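Local atomic coordinates of ribonucleoside-diphosphate reductase (Pseudomonas aeruginosa, PDB entry 5IM3), a protein that probably supplies the precursors for DNA synthesis by reducing ribonucleoside diphosphates to the corresponding deoxyribonucleotides, under allosteric control by bound nucleotides such as dATP. Residues 227-239 against 308-320. Numbering follows the deposited sequence.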
loop_
_atom_site.group_PDB
_atom_site.type_symbol
_atom_site.label_atom_id
_atom_site.label_comp_id
_atom_site.label_asym_id
_atom_site.label_seq_id
_atom_site.Cartn_x
_atom_site.Cartn_y
_atom_site.Cartn_z
ATOM N N LEU A 227 -11.566 38.621 -38.343
ATOM C CA LEU A 227 -10.235 39.037 -37.913
ATOM C C LEU A 227 -9.388 39.510 -39.087
ATOM O O LEU A 227 -8.525 40.379 -38.921
ATOM C CB LEU A 227 -9.537 37.883 -37.191
ATOM C CG LEU A 227 -8.083 38.113 -36.768
ATOM C CD1 LEU A 227 -7.972 39.304 -35.824
ATOM C CD2 LEU A 227 -7.512 36.854 -36.122
ATOM N N MET A 228 -9.616 38.949 -40.276
ATOM C CA MET A 228 -8.840 39.334 -41.448
ATOM C C MET A 228 -8.955 40.825 -41.738
ATOM O O MET A 228 -8.049 41.411 -42.342
ATOM C CB MET A 228 -9.307 38.526 -42.657
ATOM C CG MET A 228 -8.342 38.533 -43.828
ATOM S SD MET A 228 -6.968 37.391 -43.592
ATOM C CE MET A 228 -7.845 35.824 -43.645
ATOM N N ASP A 229 -10.056 41.455 -41.321
ATOM C CA ASP A 229 -10.237 42.878 -41.586
ATOM C C ASP A 229 -9.161 43.705 -40.894
ATOM O O ASP A 229 -8.674 44.694 -41.453
ATOM C CB ASP A 229 -11.631 43.318 -41.135
ATOM C CG ASP A 229 -12.126 44.542 -41.881
ATOM O OD1 ASP A 229 -11.969 44.591 -43.120
ATOM O OD2 ASP A 229 -12.675 45.454 -41.229
ATOM N N THR A 230 -8.776 43.316 -39.675
ATOM C CA THR A 230 -7.692 44.008 -38.985
ATOM C C THR A 230 -6.363 43.783 -39.691
ATOM O O THR A 230 -5.540 44.701 -39.790
ATOM C CB THR A 230 -7.597 43.538 -37.531
ATOM O OG1 THR A 230 -8.868 43.686 -36.892
ATOM C CG2 THR A 230 -6.554 44.350 -36.769
ATOM N N LEU A 231 -6.134 42.563 -40.182
ATOM C CA LEU A 231 -4.884 42.260 -40.871
ATOM C C LEU A 231 -4.751 43.070 -42.154
ATOM O O LEU A 231 -3.679 43.614 -42.445
ATOM C CB LEU A 231 -4.805 40.763 -41.174
ATOM C CG LEU A 231 -4.308 39.845 -40.052
ATOM C CD1 LEU A 231 -5.187 39.934 -38.816
ATOM C CD2 LEU A 231 -4.234 38.411 -40.556
ATOM N N ARG A 232 -5.831 43.163 -42.933
ATOM C CA ARG A 232 -5.784 43.921 -44.179
ATOM C C ARG A 232 -5.448 45.384 -43.916
ATOM O O ARG A 232 -4.580 45.963 -44.579
ATOM C CB ARG A 232 -7.114 43.793 -44.920
ATOM C CG ARG A 232 -7.398 42.393 -45.441
ATOM C CD ARG A 232 -8.614 42.373 -46.352
ATOM N NE ARG A 232 -9.849 42.682 -45.632
ATOM C CZ ARG A 232 -10.754 41.782 -45.260
ATOM N NH1 ARG A 232 -10.588 40.496 -45.539
ATOM N NH2 ARG A 232 -11.841 42.174 -44.607
ATOM N N ALA A 233 -6.120 45.996 -42.938
ATOM C CA ALA A 233 -5.822 47.383 -42.597
ATOM C C ALA A 233 -4.392 47.528 -42.098
ATOM O O ALA A 233 -3.677 48.457 -42.492
ATOM C CB ALA A 233 -6.808 47.888 -41.545
ATOM N N GLU A 234 -3.960 46.612 -41.230
ATOM C CA GLU A 234 -2.604 46.651 -40.698
ATOM C C GLU A 234 -1.573 46.534 -41.816
ATOM O O GLU A 234 -0.693 47.390 -41.965
ATOM C CB GLU A 234 -2.438 45.526 -39.673
ATOM C CG GLU A 234 -1.074 45.433 -39.020
ATOM C CD GLU A 234 -1.018 44.350 -37.955
ATOM O OE1 GLU A 234 -2.093 43.927 -37.476
ATOM O OE2 GLU A 234 0.097 43.917 -37.601
ATOM N N ALA A 235 -1.678 45.478 -42.625
ATOM C CA ALA A 235 -0.678 45.230 -43.658
ATOM C C ALA A 235 -0.740 46.281 -44.759
ATOM O O ALA A 235 0.281 46.880 -45.116
ATOM C CB ALA A 235 -0.867 43.831 -44.243
ATOM N N LEU A 236 -1.930 46.516 -45.317
ATOM C CA LEU A 236 -2.040 47.443 -46.439
ATOM C C LEU A 236 -1.678 48.862 -46.024
ATOM O O LEU A 236 -1.000 49.577 -46.769
ATOM C CB LEU A 236 -3.449 47.400 -47.021
ATOM C CG LEU A 236 -3.894 46.055 -47.582
ATOM C CD1 LEU A 236 -5.353 46.127 -47.943
ATOM C CD2 LEU A 236 -3.067 45.644 -48.794
ATOM N N GLY A 237 -2.120 49.288 -44.840
ATOM C CA GLY A 237 -1.734 50.602 -44.351
ATOM C C GLY A 237 -0.231 50.752 -44.215
ATOM O O GLY A 237 0.329 51.806 -44.527
ATOM N N PHE A 238 0.445 49.698 -43.747
ATOM C CA PHE A 238 1.901 49.726 -43.656
ATOM C C PHE A 238 2.530 49.862 -45.037
ATOM O O PHE A 238 3.456 50.658 -45.232
ATOM C CB PHE A 238 2.400 48.461 -42.955
ATOM C CG PHE A 238 3.892 48.419 -42.746
ATOM C CD1 PHE A 238 4.466 48.995 -41.625
ATOM C CD2 PHE A 238 4.717 47.787 -43.663
ATOM C CE1 PHE A 238 5.834 48.950 -41.427
ATOM C CE2 PHE A 238 6.087 47.738 -43.468
ATOM C CZ PHE A 238 6.644 48.320 -42.349
ATOM N N LEU A 239 2.033 49.100 -46.009
ATOM C CA LEU A 239 2.562 49.127 -47.365
ATOM C C LEU A 239 2.139 50.359 -48.150
ATOM O O LEU A 239 2.578 50.521 -49.293
ATOM C CB LEU A 239 2.120 47.870 -48.120
ATOM C CG LEU A 239 2.702 46.550 -47.617
ATOM C CD1 LEU A 239 2.055 45.370 -48.325
ATOM C CD2 LEU A 239 4.215 46.531 -47.810
ATOM N N PHE A 308 3.815 35.144 -40.132
ATOM C CA PHE A 308 3.784 36.305 -41.013
ATOM C C PHE A 308 4.936 37.252 -40.704
ATOM O O PHE A 308 5.237 37.533 -39.540
ATOM C CB PHE A 308 2.451 37.049 -40.877
ATOM C CG PHE A 308 1.270 36.316 -41.463
ATOM C CD1 PHE A 308 1.446 35.258 -42.343
ATOM C CD2 PHE A 308 -0.023 36.699 -41.139
ATOM C CE1 PHE A 308 0.364 34.597 -42.878
ATOM C CE2 PHE A 308 -1.113 36.038 -41.673
ATOM C CZ PHE A 308 -0.920 34.986 -42.543
ATOM N N ILE A 309 5.580 37.749 -41.763
ATOM C CA ILE A 309 6.677 38.695 -41.602
ATOM C C ILE A 309 6.142 40.005 -41.037
ATOM O O ILE A 309 5.020 40.432 -41.342
ATOM C CB ILE A 309 7.401 38.919 -42.943
ATOM C CG1 ILE A 309 8.010 37.609 -43.461
ATOM C CG2 ILE A 309 8.484 39.989 -42.803
ATOM C CD1 ILE A 309 9.091 37.040 -42.592
ATOM N N HIS A 310 6.959 40.661 -40.217
ATOM C CA HIS A 310 6.523 41.834 -39.474
ATOM C C HIS A 310 7.704 42.761 -39.230
ATOM O O HIS A 310 8.866 42.361 -39.332
ATOM C CB HIS A 310 5.896 41.429 -38.137
ATOM C CG HIS A 310 6.759 40.512 -37.329
ATOM N ND1 HIS A 310 7.708 40.970 -36.440
ATOM C CD2 HIS A 310 6.834 39.160 -37.294
ATOM C CE1 HIS A 310 8.320 39.941 -35.884
ATOM N NE2 HIS A 310 7.809 38.831 -36.385
ATOM N N LYS A 311 7.388 44.010 -38.900
ATOM C CA LYS A 311 8.392 44.977 -38.481
ATOM C C LYS A 311 7.774 45.920 -37.463
ATOM O O LYS A 311 6.645 46.386 -37.643
ATOM C CB LYS A 311 8.946 45.786 -39.659
ATOM C CG LYS A 311 10.008 46.787 -39.228
ATOM C CD LYS A 311 10.674 47.466 -40.403
ATOM C CE LYS A 311 11.897 48.254 -39.955
ATOM N NZ LYS A 311 12.972 47.375 -39.408
ATOM N N ASP A 312 8.525 46.207 -36.401
ATOM C CA ASP A 312 8.042 47.050 -35.310
ATOM C C ASP A 312 6.742 46.507 -34.726
ATOM O O ASP A 312 5.868 47.270 -34.307
ATOM C CB ASP A 312 7.853 48.500 -35.770
ATOM C CG ASP A 312 9.127 49.110 -36.333
ATOM O OD1 ASP A 312 10.223 48.782 -35.835
ATOM O OD2 ASP A 312 9.029 49.921 -37.276
ATOM N N GLY A 313 6.603 45.180 -34.700
ATOM C CA GLY A 313 5.391 44.540 -34.234
ATOM C C GLY A 313 4.238 44.546 -35.216
ATOM O O GLY A 313 3.189 43.966 -34.912
ATOM N N ILE A 314 4.396 45.172 -36.380
ATOM C CA ILE A 314 3.324 45.298 -37.362
ATOM C C ILE A 314 3.491 44.199 -38.404
ATOM O O ILE A 314 4.516 44.137 -39.095
ATOM C CB ILE A 314 3.332 46.686 -38.022
ATOM C CG1 ILE A 314 3.087 47.771 -36.967
ATOM C CG2 ILE A 314 2.280 46.760 -39.129
ATOM C CD1 ILE A 314 3.148 49.188 -37.504
ATOM N N ARG A 315 2.487 43.335 -38.522
ATOM C CA ARG A 315 2.462 42.331 -39.578
ATOM C C ARG A 315 2.078 42.998 -40.892
ATOM O O ARG A 315 0.977 43.548 -41.016
ATOM C CB ARG A 315 1.477 41.213 -39.241
ATOM C CG ARG A 315 2.052 40.090 -38.390
ATOM C CD ARG A 315 2.428 40.560 -36.997
ATOM N NE ARG A 315 2.724 39.437 -36.111
ATOM C CZ ARG A 315 3.339 39.548 -34.937
ATOM N NH1 ARG A 315 3.739 40.735 -34.499
ATOM N NH2 ARG A 315 3.562 38.464 -34.202
ATOM N N PHE A 316 2.980 42.955 -41.874
ATOM C CA PHE A 316 2.691 43.495 -43.198
ATOM C C PHE A 316 2.739 42.418 -44.277
ATOM O O PHE A 316 2.924 42.735 -45.455
ATOM C CB PHE A 316 3.642 44.648 -43.533
ATOM C CG PHE A 316 5.086 44.245 -43.657
ATOM C CD1 PHE A 316 5.891 44.134 -42.535
ATOM C CD2 PHE A 316 5.643 44.000 -44.902
ATOM C CE1 PHE A 316 7.221 43.772 -42.652
ATOM C CE2 PHE A 316 6.972 43.639 -45.026
ATOM C CZ PHE A 316 7.762 43.525 -43.900
ATOM N N GLU A 317 2.552 41.153 -43.901
ATOM C CA GLU A 317 2.471 40.043 -44.846
ATOM C C GLU A 317 1.086 39.416 -44.737
ATOM O O GLU A 317 0.739 38.843 -43.698
ATOM C CB GLU A 317 3.562 39.010 -44.571
ATOM C CG GLU A 317 3.637 37.897 -45.604
ATOM C CD GLU A 317 4.809 36.963 -45.372
ATOM O OE1 GLU A 317 5.098 36.642 -44.198
ATOM O OE2 GLU A 317 5.445 36.553 -46.368
ATOM N N LEU A 318 0.299 39.521 -45.810
ATOM C CA LEU A 318 -1.042 38.956 -45.839
ATOM C C LEU A 318 -1.002 37.474 -46.203
ATOM O O LEU A 318 -0.034 36.997 -46.801
ATOM C CB LEU A 318 -1.912 39.724 -46.830
ATOM C CG LEU A 318 -2.405 41.082 -46.320
ATOM C CD1 LEU A 318 -2.989 41.924 -47.440
ATOM C CD2 LEU A 318 -3.435 40.887 -45.212
ATOM N N PRO A 319 -2.053 36.720 -45.864
ATOM C CA PRO A 319 -1.952 35.251 -45.971
ATOM C C PRO A 319 -1.593 34.747 -47.360
ATOM O O PRO A 319 -0.707 33.894 -47.489
ATOM C CB PRO A 319 -3.346 34.781 -45.528
ATOM C CG PRO A 319 -3.861 35.875 -44.667
ATOM C CD PRO A 319 -3.342 37.141 -45.287
ATOM N N GLN A 320 -2.263 35.230 -48.407
ATOM C CA GLN A 320 -1.954 34.741 -49.748
ATOM C C GLN A 320 -0.575 35.191 -50.205
ATOM O O GLN A 320 0.069 34.498 -51.000
ATOM C CB GLN A 320 -3.018 35.200 -50.744
ATOM C CG GLN A 320 -4.417 34.700 -50.427
ATOM C CD GLN A 320 -4.469 33.192 -50.236
ATOM O OE1 GLN A 320 -4.119 32.428 -51.135
ATOM N NE2 GLN A 320 -4.892 32.758 -49.052
#
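Ala235 brings helix 219-239 and the chain leading into helix 319-330 into intimate contact: its CA lies 3.8 Å from CA of Phe316, a separation that its small side chain permits. The contact joins the second ATP-cone region to the all-alpha domain, away from the dATP sites. The methyl group rests between the Phe316 backbone and the isobutyl group of Leu318, with Ala235 CB 3.8 Å from Leu318 CG. Leu318, the N-cap residue of helix 319-330, spreads its two methyls against helix 219-239: CD1 touches Leu236 CD2 where the two side chains cross at about a right angle, and CD2 settles near Leu231 O and Arg232 CA. Toward the N-terminal end of segment 227-239, the bent chain of Met228 lays SD 3.6 Å from Pro319 CG, while Leu231 CD2 reaches the edge of the Phe308 ring. Helices 297-307 and 250-267 also pack against this end.

The rings of Phe238 and Phe316 continue the tight part as an offset stack, centroids 4.8 Å apart and planes inclined by 26°; Phe238 CD2 comes within 3.3 Å of Phe316 CB. The solvent side is the type I' turn of hairpin 310-315, where Asp312 and Gly313 are exposed and Lys311 and Ile314 partly so; Ile314 CG2 still packs against Phe238 CD1.

Glu234 provides the polar link. With CG anti to the backbone N and the chain extended, OE2 accepts a bent hydrogen bond from Arg315 N (2.6 Å, N-H...O 145°), the donor on its anti side and 21° out of the carboxylate plane. OE1 bonds to Tyr304 OH, whereas the Arg315 guanidinium turns to the carbonyls of Tyr304 and Asp305. A single backbone-to-carboxylate bond, rather than a salt bridge, thus fixes the hairpin strand against helix 219-239 in a largely apolar contact.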